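Local coordinates for sensor protein (Vibrio cholerae, PDB 3BY9) that probably acts as a membrane-bound histidine kinase of a two-component system, this piece being its sensor domain, which binds C4-dicarboxylates such as succinate, at residues Y165-D170 with F176-P181; W226-P229 with L234-D237; V240-L245 with T251-S256. One frame throughout, in Å; residues are numbered along the deposited sequence. Where two conformers were deposited one is given.

Contact 1 (Y165-D170 with F176-P181); sequences YFVATD and FMSSQP
The ring of Phe166 lies under the backbone of the incoming segment, with Ser178 CA over one face, 4.1 Å from the ring centroid and displaced toward the rim. Met177 (a selenomethionine) crosses obliquely beside the ring, its CB 4.0 Å from Phe166 CE1, while Phe166 CD2 and CE2 border Ser179 CB. Ser179 grips the backbone of the same phenylalanine through both its OG and its N. The hydroxyl sits between its own backbone N and carbonyl carbon (chi1 59°), and from there Ser179 OG accepts from Phe166 N at 3.0 Å, in place of a main-chain carbonyl; Ser179 N in turn donates to Phe166 O at 3.1 Å. Ser178 OG, placed opposite its own nitrogen (chi1 179°), comes within 3.6 Å of Val167 CG1 and accepts from Gln180 N, closing an ST turn. The two segments run antiparallel, bridged at Val167-Ser178 and Ala168-Met177, and a classic beta bulge interrupts their pairing: Phe176 and Met177 both face Ala168. Ala168 N donates to Met177 O, and Phe176 N returns a bond of 2.9 Å to Ala168 O, almost in line with the carbonyl. On the side of Ala168, the bend at chi3 of Met177 carries its CE to 3.7 Å from Ala168 CB. Farther out, Trp159 and Phe19 meet the Phe166 ring, Ile155 and Glu156 of helix 153-157 cover Met177, and Glu156 also accepts from Ser178 N. The Phe176 ring leads away to Phe119, its side chain about 7 Å from that of the succinate-binding Tyr131.

Contact 2 (W226-P229 with L234-D237); sequences WRKP and LQDD. With CA (calcium ion), chain D.
Arg227 and Asp237 bring their CA atoms to 4.4 Å as 226-229 and 234-237 run in roughly opposite directions, with Asp237 CA making a CA-H...O contact to Trp226 O. The amide of Gln235 replaces a backbone partner here. Its OE1 takes Lys228 N at 2.9 Å on an in-plane lone pair, the bond nearly straight at 173°, and its NE2 gives a proton to Lys228 O at 3.1 Å from above that carbonyl's plane; gripped at both ends, the amide is fixed against flipping. Bends at chi2 and chi4 fold the Lys228 chain back over Asp236, so that NZ meets the syn lone pair of Asp236 OD1 at 2.7 Å. A water that donates to Asp236 OD2 is only weakly bonded to the same ammonium, and Lys228 also forms a cation-pi contact with Trp215. Arg227 NH1 approaches Asp237 OD2 only in a long salt bridge of 3.8 Å; its main partner is Glu225, which takes NH2. Asp237 OD1 binds calcium at 2.5 Å, and waters held by Gln235 O, Asp237 O and Asp237 OD2 fill further positions. With Lys258 O completing the shell, this is a largely hydrated calcium site at the base of the loop between strands 223-226 and 238-245.

Contact 3 (V240-L245 with T251-S256); sequences VSSRPL and TIRVLS
Ser242 and Arg253 face each other across a non-hydrogen-bonded pair, and the arginine leans its whole length past the serine. With Arg253 CG opposite its carbonyl carbon (chi1 -51°) and the chain extended to NE, CG passes 3.3 Å from Ser242 OG before the guanidinium edge meets the same oxygen: NH1 gives it a weak bond of 2.8 Å, bent to 125°. Thr251 CG2 rests over the centre of one guanidinium face, 3.9 Å above the plane, and also comes 3.8 Å from Ser242 CB. The other nitrogens bond beyond the hairpin, NE to Thr169 OG1, the strongest partner of this side chain, and NH2 to Leu219 O. Farther along this face, Val240 and Leu255 lie side by side and point the same way, with Val240 CG2 at 3.9 Å from Leu255 CG; Trp226 packs on both. The two strands form a beta hairpin, antiparallel with axes at 163°, at the centre of a four-stranded sheet between strands 165-169 and 223-226. Reciprocal backbone bonds join Ser241 with Val254 and Arg243 with Ile252. On the other face, Val254 CG1, set between its own nitrogen and carbonyl carbon, reaches 3.8 Å from Ser241 CB, and His12 of helix 5-27 touches both residues. Arg243 turns its end away from the hairpin toward that same helix, where Asp17 and Gln13 receive its guanidinium.

Overall arrangement
Contacts 1 and 3 are buried and share one sheet: strand 165-169 pairs with 251-256, where Leu255 N and Arg253 N donate to Tyr165 O and Val167 O, and the centres of contacts 1 and 3 lie about 10 Å apart. Contact 3 supplies the regular central hairpin, whereas contact 1 adds a bulged pairing in which a serine hydroxyl takes part, with Phe176 nearest the succinate-binding residues. Contact 2 is partly buried and peripheral, its centre about 28 Å from that of the chain, and relies on charges, an amide and calcium rather than on strand pairing. Trp226 ties it inward, its indole packing on Val240, Arg253 and Leu255 of contact 3 and touching Val167 of contact 1.

Contact 1 (Y165-D170 with F176-P181)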
loop_
_atom_site.group_PDB
_atom_site.type_symbol
_atom_site.label_atom_id
_atom_site.label_comp_id
_atom_site.label_asym_id
_atom_site.label_seq_id
_atom_site.Cartn_x
_atom_site.Cartn_y
_atom_site.Cartn_z
ATOM N N TYR A 165 -8.495 0.245 -18.204
ATOM C CA TYR A 165 -8.527 0.408 -16.761
ATOM C C TYR A 165 -7.363 -0.281 -16.154
ATOM O O TYR A 165 -6.751 -1.158 -16.787
ATOM C CB TYR A 165 -9.799 -0.265 -16.182
ATOM C CG TYR A 165 -11.090 0.237 -16.785
ATOM C CD1 TYR A 165 -11.794 1.312 -16.190
ATOM C CD2 TYR A 165 -11.520 -0.258 -18.019
ATOM C CE1 TYR A 165 -12.919 1.892 -16.828
ATOM C CE2 TYR A 165 -12.621 0.350 -18.684
ATOM C CZ TYR A 165 -13.294 1.416 -18.062
ATOM O OH TYR A 165 -14.315 2.021 -18.752
ATOM N N PHE A 166 -7.018 0.110 -14.921
ATOM C CA PHE A 166 -5.964 -0.686 -14.280
ATOM C C PHE A 166 -6.418 -1.112 -12.899
ATOM O O PHE A 166 -7.307 -0.506 -12.284
ATOM C CB PHE A 166 -4.638 0.101 -14.125
ATOM C CG PHE A 166 -4.534 0.847 -12.816
ATOM C CD1 PHE A 166 -3.986 0.242 -11.702
ATOM C CD2 PHE A 166 -5.050 2.142 -12.700
ATOM C CE1 PHE A 166 -3.946 0.911 -10.469
ATOM C CE2 PHE A 166 -5.018 2.816 -11.473
ATOM C CZ PHE A 166 -4.454 2.183 -10.347
ATOM N N VAL A 167 -5.854 -2.223 -12.424
ATOM C CA VAL A 167 -6.061 -2.572 -11.011
ATOM C C VAL A 167 -4.662 -2.996 -10.513
ATOM O O VAL A 167 -3.822 -3.382 -11.333
ATOM C CB VAL A 167 -6.985 -3.786 -10.747
ATOM C CG1 VAL A 167 -8.447 -3.393 -11.128
ATOM C CG2 VAL A 167 -6.539 -5.038 -11.564
ATOM N N ALA A 168 -4.436 -2.885 -9.197
ATOM C CA ALA A 168 -3.199 -3.393 -8.576
ATOM C C ALA A 168 -3.733 -4.422 -7.623
ATOM O O ALA A 168 -4.521 -4.096 -6.725
ATOM C CB ALA A 168 -2.466 -2.286 -7.820
ATOM N N THR A 169 -3.332 -5.687 -7.802
ATOM C CA THR A 169 -3.862 -6.769 -6.957
ATOM C C THR A 169 -2.817 -7.380 -6.017
ATOM O O THR A 169 -1.644 -7.439 -6.352
ATOM C CB THR A 169 -4.388 -7.924 -7.834
ATOM O OG1 THR A 169 -3.370 -8.274 -8.795
ATOM C CG2 THR A 169 -5.653 -7.503 -8.605
ATOM N N ASP A 170 -3.285 -7.827 -4.848
ATOM C CA ASP A 170 -2.365 -8.471 -3.907
ATOM C C ASP A 170 -2.352 -9.970 -4.204
ATOM O O ASP A 170 -2.905 -10.436 -5.213
ATOM C CB ASP A 170 -2.783 -8.190 -2.453
ATOM C CG ASP A 170 -4.073 -8.890 -2.032
ATOM O OD1 ASP A 170 -4.592 -9.789 -2.727
ATOM O OD2 ASP A 170 -4.582 -8.535 -0.940
ATOM N N PHE A 176 -6.389 -3.515 -4.583
ATOM C CA PHE A 176 -5.980 -2.519 -3.593
ATOM C C PHE A 176 -5.942 -1.110 -4.196
ATOM O O PHE A 176 -6.130 -0.146 -3.463
ATOM C CB PHE A 176 -4.603 -2.878 -3.030
ATOM C CG PHE A 176 -4.133 -1.923 -2.012
ATOM C CD1 PHE A 176 -4.826 -1.781 -0.823
ATOM C CD2 PHE A 176 -3.050 -1.112 -2.268
ATOM C CE1 PHE A 176 -4.448 -0.818 0.131
ATOM C CE2 PHE A 176 -2.651 -0.140 -1.331
ATOM C CZ PHE A 176 -3.358 0.001 -0.132
HETATM N N MSE A 177 -5.662 -0.989 -5.510
HETATM C CA MSE A 177 -5.699 0.318 -6.213
HETATM C C MSE A 177 -6.436 0.056 -7.510
HETATM O O MSE A 177 -6.378 -1.033 -8.036
HETATM C CB MSE A 177 -4.288 0.850 -6.531
HETATM C CG MSE A 177 -3.621 1.320 -5.270
HETATM SE SE MSE A 177 -1.908 2.152 -5.640
HETATM C CE MSE A 177 -0.920 0.684 -6.144
ATOM N N SER A 178 -7.112 1.071 -8.042
ATOM C CA SER A 178 -7.804 0.830 -9.311
ATOM C C SER A 178 -8.242 2.169 -9.911
ATOM O O SER A 178 -8.419 3.137 -9.180
ATOM C CB SER A 178 -9.063 0.045 -9.036
ATOM O OG SER A 178 -9.761 -0.181 -10.274
ATOM N N SER A 179 -8.391 2.211 -11.237
ATOM C CA SER A 179 -8.965 3.401 -11.852
ATOM C C SER A 179 -10.503 3.320 -11.757
ATOM O O SER A 179 -11.196 4.277 -12.132
ATOM C CB SER A 179 -8.488 3.543 -13.311
ATOM O OG SER A 179 -8.846 2.414 -14.139
ATOM N N GLN A 180 -11.062 2.201 -11.281
ATOM C CA GLN A 180 -12.528 2.071 -11.073
ATOM C C GLN A 180 -12.637 1.842 -9.553
ATOM O O GLN A 180 -12.471 0.748 -9.035
ATOM C CB GLN A 180 -13.118 0.916 -11.912
ATOM C CG GLN A 180 -14.511 0.422 -11.489
ATOM C CD GLN A 180 -15.542 1.533 -11.232
ATOM O OE1 GLN A 180 -15.484 2.236 -10.226
ATOM N NE2 GLN A 180 -16.505 1.667 -12.132
ATOM N N PRO A 181 -12.923 2.902 -8.803
ATOM C CA PRO A 181 -13.015 2.785 -7.336
ATOM C C PRO A 181 -14.013 1.806 -6.766
ATOM O O PRO A 181 -13.867 1.338 -5.626
ATOM C CB PRO A 181 -13.295 4.233 -6.877
ATOM C CG PRO A 181 -12.698 5.058 -7.988
ATOM C CD PRO A 181 -13.068 4.300 -9.252
#

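Contact 2 (W226-P229 with L234-D237)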
loop_
_atom_site.group_PDB
_atom_site.type_symbol
_atom_site.label_atom_id
_atom_site.label_comp_id
_atom_site.label_asym_id
_atom_site.label_seq_id
_atom_site.Cartn_x
_atom_site.Cartn_y
_atom_site.Cartn_z
ATOM N N TRP A 226 -10.360 -12.132 -19.032
ATOM C CA TRP A 226 -11.201 -12.298 -17.843
ATOM C C TRP A 226 -12.628 -12.320 -18.379
ATOM O O TRP A 226 -13.013 -11.430 -19.120
ATOM C CB TRP A 226 -11.049 -11.117 -16.899
ATOM C CG TRP A 226 -9.729 -11.089 -16.160
ATOM C CD1 TRP A 226 -8.648 -11.923 -16.342
ATOM C CD2 TRP A 226 -9.341 -10.137 -15.160
ATOM N NE1 TRP A 226 -7.604 -11.532 -15.509
ATOM C CE2 TRP A 226 -8.003 -10.444 -14.780
ATOM C CE3 TRP A 226 -9.994 -9.046 -14.553
ATOM C CZ2 TRP A 226 -7.302 -9.698 -13.816
ATOM C CZ3 TRP A 226 -9.283 -8.282 -13.588
ATOM C CH2 TRP A 226 -7.946 -8.626 -13.237
ATOM N N ARG A 227 -13.390 -13.330 -17.998
ATOM C CA ARG A 227 -14.771 -13.432 -18.476
ATOM C C ARG A 227 -15.701 -13.800 -17.355
ATOM O O ARG A 227 -15.268 -14.147 -16.263
ATOM C CB ARG A 227 -14.883 -14.480 -19.589
ATOM C CG ARG A 227 -14.984 -15.920 -19.125
ATOM C CD ARG A 227 -15.057 -16.840 -20.349
ATOM N NE ARG A 227 -13.826 -16.706 -21.135
ATOM C CZ ARG A 227 -13.626 -15.818 -22.111
ATOM N NH1 ARG A 227 -14.590 -14.966 -22.466
ATOM N NH2 ARG A 227 -12.435 -15.746 -22.702
ATOM N N LYS A 228 -17.007 -13.643 -17.599
ATOM C CA LYS A 228 -17.997 -14.014 -16.607
ATOM C C LYS A 228 -18.545 -15.381 -17.020
ATOM O O LYS A 228 -18.439 -15.781 -18.179
ATOM C CB LYS A 228 -19.151 -12.971 -16.556
ATOM C CG LYS A 228 -18.681 -11.612 -16.028
ATOM C CD LYS A 228 -18.382 -11.707 -14.560
ATOM C CE LYS A 228 -17.821 -10.424 -14.021
ATOM N NZ LYS A 228 -18.897 -9.368 -14.165
ATOM N N PRO A 229 -19.114 -16.114 -16.053
ATOM C CA PRO A 229 -19.681 -17.440 -16.313
ATOM C C PRO A 229 -20.547 -17.385 -17.560
ATOM O O PRO A 229 -21.297 -16.433 -17.747
ATOM C CB PRO A 229 -20.485 -17.724 -15.044
ATOM C CG PRO A 229 -19.669 -17.038 -13.971
ATOM C CD PRO A 229 -19.341 -15.697 -14.660
ATOM N N LEU A 234 -24.445 -10.546 -17.465
ATOM C CA LEU A 234 -23.591 -9.467 -17.937
ATOM C C LEU A 234 -22.305 -10.128 -18.332
ATOM O O LEU A 234 -21.648 -10.764 -17.506
ATOM C CB LEU A 234 -23.310 -8.431 -16.853
ATOM C CG LEU A 234 -22.227 -7.419 -17.279
ATOM C CD1 LEU A 234 -22.663 -6.648 -18.524
ATOM C CD2 LEU A 234 -21.956 -6.455 -16.154
ATOM N N GLN A 235 -21.951 -10.009 -19.588
ATOM C CA GLN A 235 -20.706 -10.599 -20.043
ATOM C C GLN A 235 -19.700 -9.480 -20.294
ATOM O O GLN A 235 -19.411 -9.118 -21.446
ATOM C CB GLN A 235 -20.940 -11.415 -21.312
ATOM C CG GLN A 235 -19.673 -12.137 -21.804
ATOM C CD GLN A 235 -19.045 -13.014 -20.706
ATOM O OE1 GLN A 235 -18.075 -12.628 -20.048
ATOM N NE2 GLN A 235 -19.640 -14.178 -20.483
ATOM N N ASP A 236 -19.212 -8.873 -19.225
ATOM C CA ASP A 236 -18.209 -7.818 -19.412
ATOM C C ASP A 236 -16.850 -8.513 -19.392
ATOM O O ASP A 236 -16.235 -8.652 -18.338
ATOM C CB ASP A 236 -18.301 -6.727 -18.330
ATOM C CG ASP A 236 -18.289 -7.261 -16.912
ATOM O OD1 ASP A 236 -18.829 -8.372 -16.669
ATOM O OD2 ASP A 236 -17.764 -6.557 -16.013
ATOM N N ASP A 237 -16.417 -8.966 -20.564
ATOM C CA ASP A 237 -15.122 -9.625 -20.641
ATOM C C ASP A 237 -14.045 -8.670 -21.088
ATOM O O ASP A 237 -14.302 -7.656 -21.753
ATOM C CB ASP A 237 -15.166 -10.861 -21.518
ATOM C CG ASP A 237 -15.736 -10.597 -22.894
ATOM O OD1 ASP A 237 -16.358 -9.524 -23.110
ATOM O OD2 ASP A 237 -15.556 -11.480 -23.750
HETATM CA CA CA D . -17.378 -8.188 -24.896
HETATM O O HOH W 1 -18.512 -6.069 -13.684
HETATM O O HOH W 2 -22.229 -14.218 -20.183
HETATM O O HOH W 3 -19.438 -9.123 -24.110
HETATM O O HOH W 4 -16.857 -10.328 -25.934
HETATM O O HOH W 5 -16.761 -6.584 -22.867
HETATM O O HOH W 6 -18.585 -5.944 -24.919
#

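Contact 3 (V240-L245 with T251-S256)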
loop_
_atom_site.group_PDB
_atom_site.type_symbol
_atom_site.label_atom_id
_atom_site.label_comp_id
_atom_site.label_asym_id
_atom_site.label_seq_id
_atom_site.Cartn_x
_atom_site.Cartn_y
_atom_site.Cartn_z
ATOM N N VAL A 240 -6.583 -8.786 -20.738
ATOM C CA VAL A 240 -5.853 -8.271 -19.562
ATOM C C VAL A 240 -4.376 -8.580 -19.616
ATOM O O VAL A 240 -4.016 -9.741 -19.866
ATOM C CB VAL A 240 -6.401 -8.938 -18.275
ATOM C CG1 VAL A 240 -5.777 -8.321 -17.064
ATOM C CG2 VAL A 240 -7.932 -8.733 -18.168
ATOM N N SER A 241 -3.534 -7.558 -19.473
ATOM C CA SER A 241 -2.084 -7.793 -19.433
ATOM C C SER A 241 -1.615 -7.472 -18.035
ATOM O O SER A 241 -2.053 -6.493 -17.430
ATOM C CB SER A 241 -1.359 -6.938 -20.462
ATOM O OG SER A 241 -1.796 -7.384 -21.757
ATOM N N SER A 242 -0.669 -8.270 -17.521
ATOM C CA SER A 242 -0.277 -8.079 -16.117
ATOM C C SER A 242 1.212 -8.032 -15.968
ATOM O O SER A 242 1.950 -8.681 -16.727
ATOM C CB SER A 242 -0.820 -9.235 -15.248
ATOM O OG SER A 242 -2.251 -9.276 -15.349
ATOM N N ARG A 243 1.630 -7.242 -14.988
ATOM C CA ARG A 243 3.069 -7.028 -14.683
ATOM C C ARG A 243 3.279 -7.125 -13.168
ATOM O O ARG A 243 2.881 -6.257 -12.388
ATOM C CB ARG A 243 3.511 -5.627 -15.182
ATOM C CG ARG A 243 5.013 -5.294 -15.068
ATOM C CD ARG A 243 5.822 -6.012 -16.116
ATOM N NE ARG A 243 5.458 -5.640 -17.498
ATOM C CZ ARG A 243 5.765 -4.493 -18.111
ATOM N NH1 ARG A 243 6.434 -3.515 -17.498
ATOM N NH2 ARG A 243 5.466 -4.359 -19.406
ATOM N N PRO A 244 3.959 -8.189 -12.713
ATOM C CA PRO A 244 4.144 -8.241 -11.265
ATOM C C PRO A 244 5.257 -7.276 -10.878
ATOM O O PRO A 244 6.151 -6.989 -11.699
ATOM C CB PRO A 244 4.524 -9.711 -10.998
ATOM C CG PRO A 244 5.070 -10.202 -12.299
ATOM C CD PRO A 244 4.280 -9.476 -13.368
ATOM N N LEU A 245 5.169 -6.753 -9.652
ATOM C CA LEU A 245 6.181 -5.860 -9.075
ATOM C C LEU A 245 6.467 -6.533 -7.713
ATOM O O LEU A 245 5.988 -6.114 -6.658
ATOM C CB LEU A 245 5.632 -4.437 -8.897
ATOM C CG LEU A 245 5.243 -3.690 -10.189
ATOM C CD1 LEU A 245 4.720 -2.290 -9.872
ATOM C CD2 LEU A 245 6.457 -3.604 -11.117
ATOM N N THR A 251 0.612 -6.757 -8.183
ATOM C CA THR A 251 0.696 -6.997 -9.631
ATOM C C THR A 251 -0.168 -5.894 -10.272
ATOM O O THR A 251 -1.301 -5.701 -9.873
ATOM C CB THR A 251 0.129 -8.395 -10.026
ATOM O OG1 THR A 251 0.967 -9.430 -9.440
ATOM C CG2 THR A 251 0.146 -8.594 -11.580
ATOM N N ILE A 252 0.393 -5.210 -11.263
ATOM C CA ILE A 252 -0.342 -4.152 -11.980
ATOM C C ILE A 252 -0.995 -4.813 -13.194
ATOM O O ILE A 252 -0.362 -5.608 -13.890
ATOM C CB ILE A 252 0.610 -3.061 -12.483
ATOM C CG1 ILE A 252 1.490 -2.566 -11.329
ATOM C CG2 ILE A 252 -0.180 -1.922 -13.110
ATOM C CD1 ILE A 252 2.613 -1.695 -11.809
ATOM N N ARG A 253 -2.261 -4.481 -13.466
ATOM C CA ARG A 253 -2.938 -5.094 -14.600
ATOM C C ARG A 253 -3.691 -4.071 -15.378
ATOM O O ARG A 253 -4.330 -3.198 -14.773
ATOM C CB ARG A 253 -3.943 -6.129 -14.058
ATOM C CG ARG A 253 -3.260 -7.103 -13.041
ATOM C CD ARG A 253 -4.260 -8.185 -12.610
ATOM N NE ARG A 253 -3.793 -9.150 -11.591
ATOM C CZ ARG A 253 -3.381 -10.378 -11.903
ATOM N NH1 ARG A 253 -3.314 -10.757 -13.184
ATOM N NH2 ARG A 253 -3.189 -11.270 -10.945
ATOM N N VAL A 254 -3.604 -4.158 -16.705
ATOM C CA VAL A 254 -4.354 -3.221 -17.550
ATOM C C VAL A 254 -5.453 -4.054 -18.225
ATOM O O VAL A 254 -5.212 -5.170 -18.722
ATOM C CB VAL A 254 -3.422 -2.509 -18.574
ATOM C CG1 VAL A 254 -2.593 -3.496 -19.390
ATOM C CG2 VAL A 254 -4.272 -1.663 -19.563
ATOM N N LEU A 255 -6.682 -3.521 -18.186
ATOM C CA LEU A 255 -7.858 -4.231 -18.710
ATOM C C LEU A 255 -8.500 -3.433 -19.828
ATOM O O LEU A 255 -8.745 -2.240 -19.655
ATOM C CB LEU A 255 -8.928 -4.365 -17.637
ATOM C CG LEU A 255 -8.785 -5.357 -16.497
ATOM C CD1 LEU A 255 -7.581 -4.938 -15.677
ATOM C CD2 LEU A 255 -10.021 -5.324 -15.600
ATOM N N SER A 256 -8.719 -4.082 -20.968
ATOM C CA SER A 256 -9.397 -3.457 -22.133
ATOM C C SER A 256 -10.606 -4.310 -22.471
ATOM O O SER A 256 -10.515 -5.530 -22.581
ATOM C CB SER A 256 -8.459 -3.425 -23.367
ATOM O OG SER A 256 -7.413 -2.468 -23.230
#